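Local coordinates for protein tRNA (cytosine(38)-C(5))-methyltransferase (Schizosaccharomyces pombe, PDB 6FDF) that transfers a methyl group from S-adenosyl-L-methionine to carbon 5 of cytosine 38 in the anticodon loop of tRNA(Asp) and, more weakly, tRNA(Glu), at residues Arg10-Glu15 with Asp35-Ile40; Trp79-Ser84 with Glu120-Glu125. One frame throughout, in Å; residues are numbered along the deposited sequence.

Interaction 1: Arg10-Glu15 with Asp35-Ile40; sequences RLRVLE and DIVCAI
Arg10 lays its side chain across the carboxylate of Asp35, where the two strands begin to run alongside each other. Its CB rests 3.5 Å from OD2 of Asp35, and CG carries the chain outward. CD of Arg10 then passes 3.8 Å from OD2 of Asp35 and hardly farther from OD1, and a bend at chi3 (66°) turns NE back to donate a nearly straight bond of 2.9 Å to OD1 of Asp35. NH2 of Arg10 adds a weak second bond to the same oxygen. OD1 is met on its syn side and lies in the guanidinium plane, so this salt bridge is made at the edge of the arginine.

Strands 11-16 and 34-41, linked through helix 22-29, form the first beta-alpha-beta unit of the class I methyltransferase fold. Their parallel pairing is regular as far as Val13, whose O accepts from N of Val37 at 2.9 Å. Val37 is then an extra residue with a near-helical backbone, a beta bulge, and N of Glu15 bonds to O of Cys38 (3.0 Å) in place of O of Val37. At the bulge, CG2 of Val37 sits over the centre of the Arg12 guanidinium, 3.4 Å from CZ of Arg12. NH2 and NE of Arg12 bond to the backbone O of Phe74 and of Asp75. On the face toward helix 22-29, CD1 of Ile36 lies 3.5 Å from CB of Val13. The extended, buried Glu15 passes Ile36 CG2 with OE2 at 3.6 Å, and its carboxylate is satisfied by Tyr50 OH and the backbone N of His24.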
loop_
_atom_site.group_PDB
_atom_site.type_symbol
_atom_site.label_atom_id
_atom_site.label_comp_id
_atom_site.label_asym_id
_atom_site.label_seq_id
_atom_site.Cartn_x
_atom_site.Cartn_y
_atom_site.Cartn_z
ATOM N N ARG A 10 1.904 -25.994 4.956
ATOM C CA ARG A 10 2.066 -24.636 4.453
ATOM C C ARG A 10 0.869 -23.783 4.852
ATOM O O ARG A 10 -0.212 -24.302 5.130
ATOM C CB ARG A 10 2.245 -24.639 2.936
ATOM C CG ARG A 10 3.537 -25.309 2.482
ATOM C CD ARG A 10 3.638 -25.375 0.969
ATOM N NE ARG A 10 3.759 -24.052 0.365
ATOM C CZ ARG A 10 4.901 -23.383 0.257
ATOM N NH1 ARG A 10 6.027 -23.908 0.724
ATOM N NH2 ARG A 10 4.920 -22.186 -0.313
ATOM N N LEU A 11 1.066 -22.468 4.865
ATOM C CA LEU A 11 0.060 -21.535 5.355
ATOM C C LEU A 11 -0.874 -21.136 4.219
ATOM O O LEU A 11 -0.426 -20.588 3.204
ATOM C CB LEU A 11 0.734 -20.301 5.956
ATOM C CG LEU A 11 -0.174 -19.209 6.528
ATOM C CD1 LEU A 11 -0.885 -19.708 7.772
ATOM C CD2 LEU A 11 0.626 -17.953 6.834
ATOM N N ARG A 12 -2.171 -21.391 4.396
ATOM C CA ARG A 12 -3.169 -20.958 3.424
ATOM C C ARG A 12 -3.557 -19.515 3.729
ATOM O O ARG A 12 -3.977 -19.206 4.850
ATOM C CB ARG A 12 -4.391 -21.876 3.463
ATOM C CG ARG A 12 -4.089 -23.323 3.060
ATOM C CD ARG A 12 -5.298 -24.237 3.303
ATOM N NE ARG A 12 -6.489 -23.854 2.539
ATOM C CZ ARG A 12 -6.719 -24.203 1.274
ATOM N NH1 ARG A 12 -5.831 -24.928 0.599
ATOM N NH2 ARG A 12 -7.838 -23.819 0.672
ATOM N N VAL A 13 -3.427 -18.640 2.731
ATOM C CA VAL A 13 -3.634 -17.203 2.891
ATOM C C VAL A 13 -4.766 -16.742 1.985
ATOM O O VAL A 13 -4.826 -17.117 0.809
ATOM C CB VAL A 13 -2.349 -16.414 2.578
ATOM C CG1 VAL A 13 -2.569 -14.921 2.836
ATOM C CG2 VAL A 13 -1.186 -16.941 3.394
ATOM N N LEU A 14 -5.654 -15.912 2.530
ATOM C CA LEU A 14 -6.693 -15.242 1.754
ATOM C C LEU A 14 -6.324 -13.768 1.649
ATOM O O LEU A 14 -6.158 -13.096 2.670
ATOM C CB LEU A 14 -8.060 -15.415 2.413
ATOM C CG LEU A 14 -9.247 -14.709 1.760
ATOM C CD1 LEU A 14 -9.507 -15.277 0.365
ATOM C CD2 LEU A 14 -10.476 -14.830 2.646
ATOM N N GLU A 15 -6.206 -13.267 0.425
ATOM C CA GLU A 15 -5.682 -11.923 0.170
ATOM C C GLU A 15 -6.835 -11.055 -0.338
ATOM O O GLU A 15 -7.123 -11.018 -1.534
ATOM C CB GLU A 15 -4.520 -12.011 -0.825
ATOM C CG GLU A 15 -3.757 -10.728 -1.083
ATOM C CD GLU A 15 -2.611 -10.942 -2.058
ATOM O OE1 GLU A 15 -1.903 -9.958 -2.366
ATOM O OE2 GLU A 15 -2.419 -12.094 -2.518
ATOM N N ASP A 35 0.606 -20.286 0.578
ATOM C CA ASP A 35 -0.203 -20.554 -0.602
ATOM C C ASP A 35 -1.362 -19.568 -0.580
ATOM O O ASP A 35 -2.281 -19.707 0.232
ATOM C CB ASP A 35 -0.696 -21.999 -0.612
ATOM C CG ASP A 35 0.435 -23.003 -0.466
ATOM O OD1 ASP A 35 1.565 -22.704 -0.911
ATOM O OD2 ASP A 35 0.194 -24.092 0.098
ATOM N N ILE A 36 -1.303 -18.554 -1.446
ATOM C CA ILE A 36 -2.443 -17.661 -1.625
ATOM C C ILE A 36 -3.557 -18.484 -2.253
ATOM O O ILE A 36 -3.518 -18.798 -3.450
ATOM C CB ILE A 36 -2.101 -16.435 -2.496
ATOM C CG1 ILE A 36 -0.935 -15.644 -1.902
ATOM C CG2 ILE A 36 -3.322 -15.529 -2.646
ATOM C CD1 ILE A 36 -1.177 -15.178 -0.517
ATOM N N VAL A 37 -4.536 -18.872 -1.438
ATOM C CA VAL A 37 -5.644 -19.675 -1.941
ATOM C C VAL A 37 -6.474 -18.868 -2.928
ATOM O O VAL A 37 -6.914 -19.382 -3.968
ATOM C CB VAL A 37 -6.488 -20.188 -0.761
ATOM C CG1 VAL A 37 -7.768 -20.844 -1.255
ATOM C CG2 VAL A 37 -5.676 -21.153 0.083
ATOM N N CYS A 38 -6.699 -17.595 -2.621
ATOM C CA CYS A 38 -7.482 -16.721 -3.478
ATOM C C CYS A 38 -7.069 -15.289 -3.187
ATOM O O CYS A 38 -6.775 -14.942 -2.040
ATOM C CB CYS A 38 -8.990 -16.886 -3.248
ATOM S SG CYS A 38 -10.030 -16.149 -4.548
ATOM N N ALA A 39 -7.050 -14.475 -4.232
ATOM C CA ALA A 39 -6.894 -13.031 -4.127
ATOM C C ALA A 39 -8.161 -12.415 -4.697
ATOM O O ALA A 39 -8.587 -12.789 -5.791
ATOM C CB ALA A 39 -5.654 -12.556 -4.883
ATOM N N ILE A 40 -8.794 -11.520 -3.947
ATOM C CA ILE A 40 -10.103 -10.998 -4.335
ATOM C C ILE A 40 -10.005 -9.498 -4.554
ATOM O O ILE A 40 -9.584 -8.758 -3.656
ATOM C CB ILE A 40 -11.173 -11.320 -3.283
ATOM C CG1 ILE A 40 -11.306 -12.836 -3.121
ATOM C CG2 ILE A 40 -12.505 -10.724 -3.699
ATOM C CD1 ILE A 40 -12.413 -13.253 -2.183
#

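Interaction 2: Trp79-Ser84 with Glu120-Glu125; sequences WTMSPS and EYILIE
Trp79 to Met81 run almost exactly parallel to Tyr121 to Glu125, the short strand axes 5° apart and 4.8 Å from each other at closest approach, with N of Trp79, O of Trp79, N of Met81 and O of Met81 bonded in turn to Tyr121, Leu123, Leu123 and Glu125. Met81 carries most of the apolar contact. A chi1 of 54° tucks CG of Met81 in over its own backbone, flanked by both N and C, and 3.8 Å from CG1 of Ile124; the Met81 and Ile124 chains run alongside each other in the same direction. A bend at chi3 then swings the methyl CE of Met81 back along the strand to within 3.9 Å of CG2 of Ile122.

Where strand pairing ends, the chemistry turns polar. OG of Ser82 donates a short bond of 2.5 Å to OE1 of Glu125, approaching nearly along the oxygen's own C-O axis; the glutamate meets it by bending at chi2 (-100°). Ser82 also touches the bound S-adenosyl-L-homocysteine, so one residue joins the cofactor pocket to the strand end. Pro83 follows, its CD 4.0 Å from CG2 of Ile124, and leads into the loop of Cys85, the predicted nucleophile. Glu125 itself opens the Glu-Asn-Val signature of C5-methyltransferases, and Asn126 ND2 makes a weak bond to O of Pro83.

Around this pair, strand 11-16 flanks 78-81 and strand 168-175 flanks 121-127, the latter running antiparallel. Helix 318-328 packs on Leu123 on one face of the sheet, while the ring of Trp79, on the face of Met81, Ile122 and Ile124, stacks with Phe71 of helix 68-74.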
loop_
_atom_site.group_PDB
_atom_site.type_symbol
_atom_site.label_atom_id
_atom_site.label_comp_id
_atom_site.label_asym_id
_atom_site.label_seq_id
_atom_site.Cartn_x
_atom_site.Cartn_y
_atom_site.Cartn_z
ATOM N N TRP A 79 -5.717 -14.103 6.994
ATOM C CA TRP A 79 -6.424 -13.190 6.102
ATOM C C TRP A 79 -5.685 -11.861 6.098
ATOM O O TRP A 79 -5.385 -11.324 7.168
ATOM C CB TRP A 79 -7.862 -12.925 6.553
ATOM C CG TRP A 79 -8.797 -14.089 6.600
ATOM C CD1 TRP A 79 -8.523 -15.395 6.307
ATOM C CD2 TRP A 79 -10.169 -14.040 6.984
ATOM N NE1 TRP A 79 -9.657 -16.164 6.481
ATOM C CE2 TRP A 79 -10.678 -15.351 6.897
ATOM C CE3 TRP A 79 -11.023 -13.010 7.383
ATOM C CZ2 TRP A 79 -12.000 -15.656 7.206
ATOM C CZ3 TRP A 79 -12.336 -13.314 7.687
ATOM C CH2 TRP A 79 -12.810 -14.626 7.603
ATOM N N THR A 80 -5.384 -11.341 4.911
ATOM C CA THR A 80 -4.854 -9.987 4.781
ATOM C C THR A 80 -5.914 -9.110 4.125
ATOM O O THR A 80 -6.716 -9.584 3.311
ATOM C CB THR A 80 -3.553 -9.953 3.965
ATOM O OG1 THR A 80 -3.820 -10.280 2.590
ATOM C CG2 THR A 80 -2.518 -10.917 4.546
ATOM N N MET A 81 -5.918 -7.823 4.464
ATOM C CA MET A 81 -6.898 -6.942 3.846
ATOM C C MET A 81 -6.414 -5.504 3.899
ATOM O O MET A 81 -5.802 -5.081 4.884
ATOM C CB MET A 81 -8.273 -7.067 4.523
ATOM C CG MET A 81 -8.257 -6.859 6.026
ATOM S SD MET A 81 -9.836 -7.278 6.798
ATOM C CE MET A 81 -9.664 -9.042 7.005
ATOM N N SER A 82 -6.700 -4.767 2.825
ATOM C CA SER A 82 -6.478 -3.323 2.756
ATOM C C SER A 82 -7.821 -2.721 2.363
ATOM O O SER A 82 -8.046 -2.359 1.198
ATOM C CB SER A 82 -5.362 -2.966 1.771
ATOM O OG SER A 82 -5.000 -1.596 1.890
ATOM N N PRO A 83 -8.754 -2.625 3.307
ATOM C CA PRO A 83 -10.140 -2.317 2.942
ATOM C C PRO A 83 -10.325 -0.863 2.540
ATOM O O PRO A 83 -9.481 0.001 2.785
ATOM C CB PRO A 83 -10.928 -2.645 4.216
ATOM C CG PRO A 83 -9.920 -2.519 5.323
ATOM C CD PRO A 83 -8.626 -3.004 4.727
ATOM N N SER A 84 -11.457 -0.609 1.898
ATOM C CA SER A 84 -11.852 0.727 1.465
ATOM C C SER A 84 -12.843 1.231 2.504
ATOM O O SER A 84 -14.001 0.807 2.531
ATOM C CB SER A 84 -12.460 0.692 0.065
ATOM O OG SER A 84 -13.036 1.943 -0.273
ATOM N N GLU A 120 -6.347 -17.746 12.265
ATOM C CA GLU A 120 -5.489 -17.534 13.417
ATOM C C GLU A 120 -4.750 -16.207 13.346
ATOM O O GLU A 120 -4.280 -15.719 14.378
ATOM C CB GLU A 120 -4.514 -18.704 13.554
ATOM C CG GLU A 120 -5.219 -19.998 13.945
ATOM C CD GLU A 120 -4.284 -21.185 14.067
ATOM O OE1 GLU A 120 -3.072 -21.025 13.821
ATOM O OE2 GLU A 120 -4.768 -22.285 14.409
ATOM N N TYR A 121 -4.626 -15.624 12.154
ATOM C CA TYR A 121 -3.904 -14.371 11.980
ATOM C C TYR A 121 -4.655 -13.480 11.005
ATOM O O TYR A 121 -5.146 -13.950 9.976
ATOM C CB TYR A 121 -2.479 -14.612 11.462
ATOM C CG TYR A 121 -1.687 -15.548 12.344
ATOM C CD1 TYR A 121 -1.789 -16.928 12.194
ATOM C CD2 TYR A 121 -0.874 -15.057 13.351
ATOM C CE1 TYR A 121 -1.079 -17.787 13.020
ATOM C CE2 TYR A 121 -0.167 -15.905 14.176
ATOM C CZ TYR A 121 -0.270 -17.265 14.003
ATOM O OH TYR A 121 0.434 -18.109 14.828
ATOM N N ILE A 122 -4.715 -12.188 11.318
ATOM C CA ILE A 122 -5.337 -11.192 10.449
ATOM C C ILE A 122 -4.421 -9.980 10.389
ATOM O O ILE A 122 -3.917 -9.528 11.420
ATOM C CB ILE A 122 -6.734 -10.778 10.950
ATOM C CG1 ILE A 122 -7.642 -12.001 11.075
ATOM C CG2 ILE A 122 -7.346 -9.740 10.023
ATOM C CD1 ILE A 122 -8.978 -11.686 11.711
ATOM N N LEU A 123 -4.199 -9.461 9.180
ATOM C CA LEU A 123 -3.425 -8.245 8.957
ATOM C C LEU A 123 -4.317 -7.250 8.233
ATOM O O LEU A 123 -4.852 -7.561 7.167
ATOM C CB LEU A 123 -2.173 -8.534 8.128
ATOM C CG LEU A 123 -1.390 -7.291 7.710
ATOM C CD1 LEU A 123 -0.858 -6.611 8.931
ATOM C CD2 LEU A 123 -0.255 -7.666 6.763
ATOM N N ILE A 124 -4.479 -6.062 8.814
ATOM C CA ILE A 124 -5.307 -5.000 8.255
ATOM C C ILE A 124 -4.420 -3.789 8.007
ATOM O O ILE A 124 -3.641 -3.404 8.883
ATOM C CB ILE A 124 -6.466 -4.634 9.199
ATOM C CG1 ILE A 124 -7.246 -5.890 9.596
ATOM C CG2 ILE A 124 -7.415 -3.639 8.526
ATOM C CD1 ILE A 124 -8.327 -5.619 10.617
ATOM N N GLU A 125 -4.542 -3.188 6.827
ATOM C CA GLU A 125 -3.817 -1.967 6.493
ATOM C C GLU A 125 -4.814 -0.899 6.063
ATOM O O GLU A 125 -5.801 -1.198 5.387
ATOM C CB GLU A 125 -2.791 -2.227 5.378
ATOM C CG GLU A 125 -1.843 -1.066 5.123
ATOM C CD GLU A 125 -2.235 -0.222 3.924
ATOM O OE1 GLU A 125 -3.331 -0.434 3.367
ATOM O OE2 GLU A 125 -1.429 0.644 3.529
#

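Strands 11-16 and 78-81 are neighbours in one sheet, so interaction 1 and interaction 2 are successive steps across it, joined where O of Leu14 probably accepts from N of Thr80 at 2.9 Å. Both are largely buried, but interaction 1 reaches the surface through Arg10, Asp35, Arg12 and Val37, with a salt bridge and an arginine lying over a valine. Interaction 2, nearer the chain's centre, is buried wherever its residues touch. Its side-chain contacts are apolar along the strands, with one polar pair just past the end of 78-81, beside the cofactor. Interaction 1 also comes close to the cofactor, through Ile40. The bulge in 35-40 contrasts with the regular pairing of 79-81.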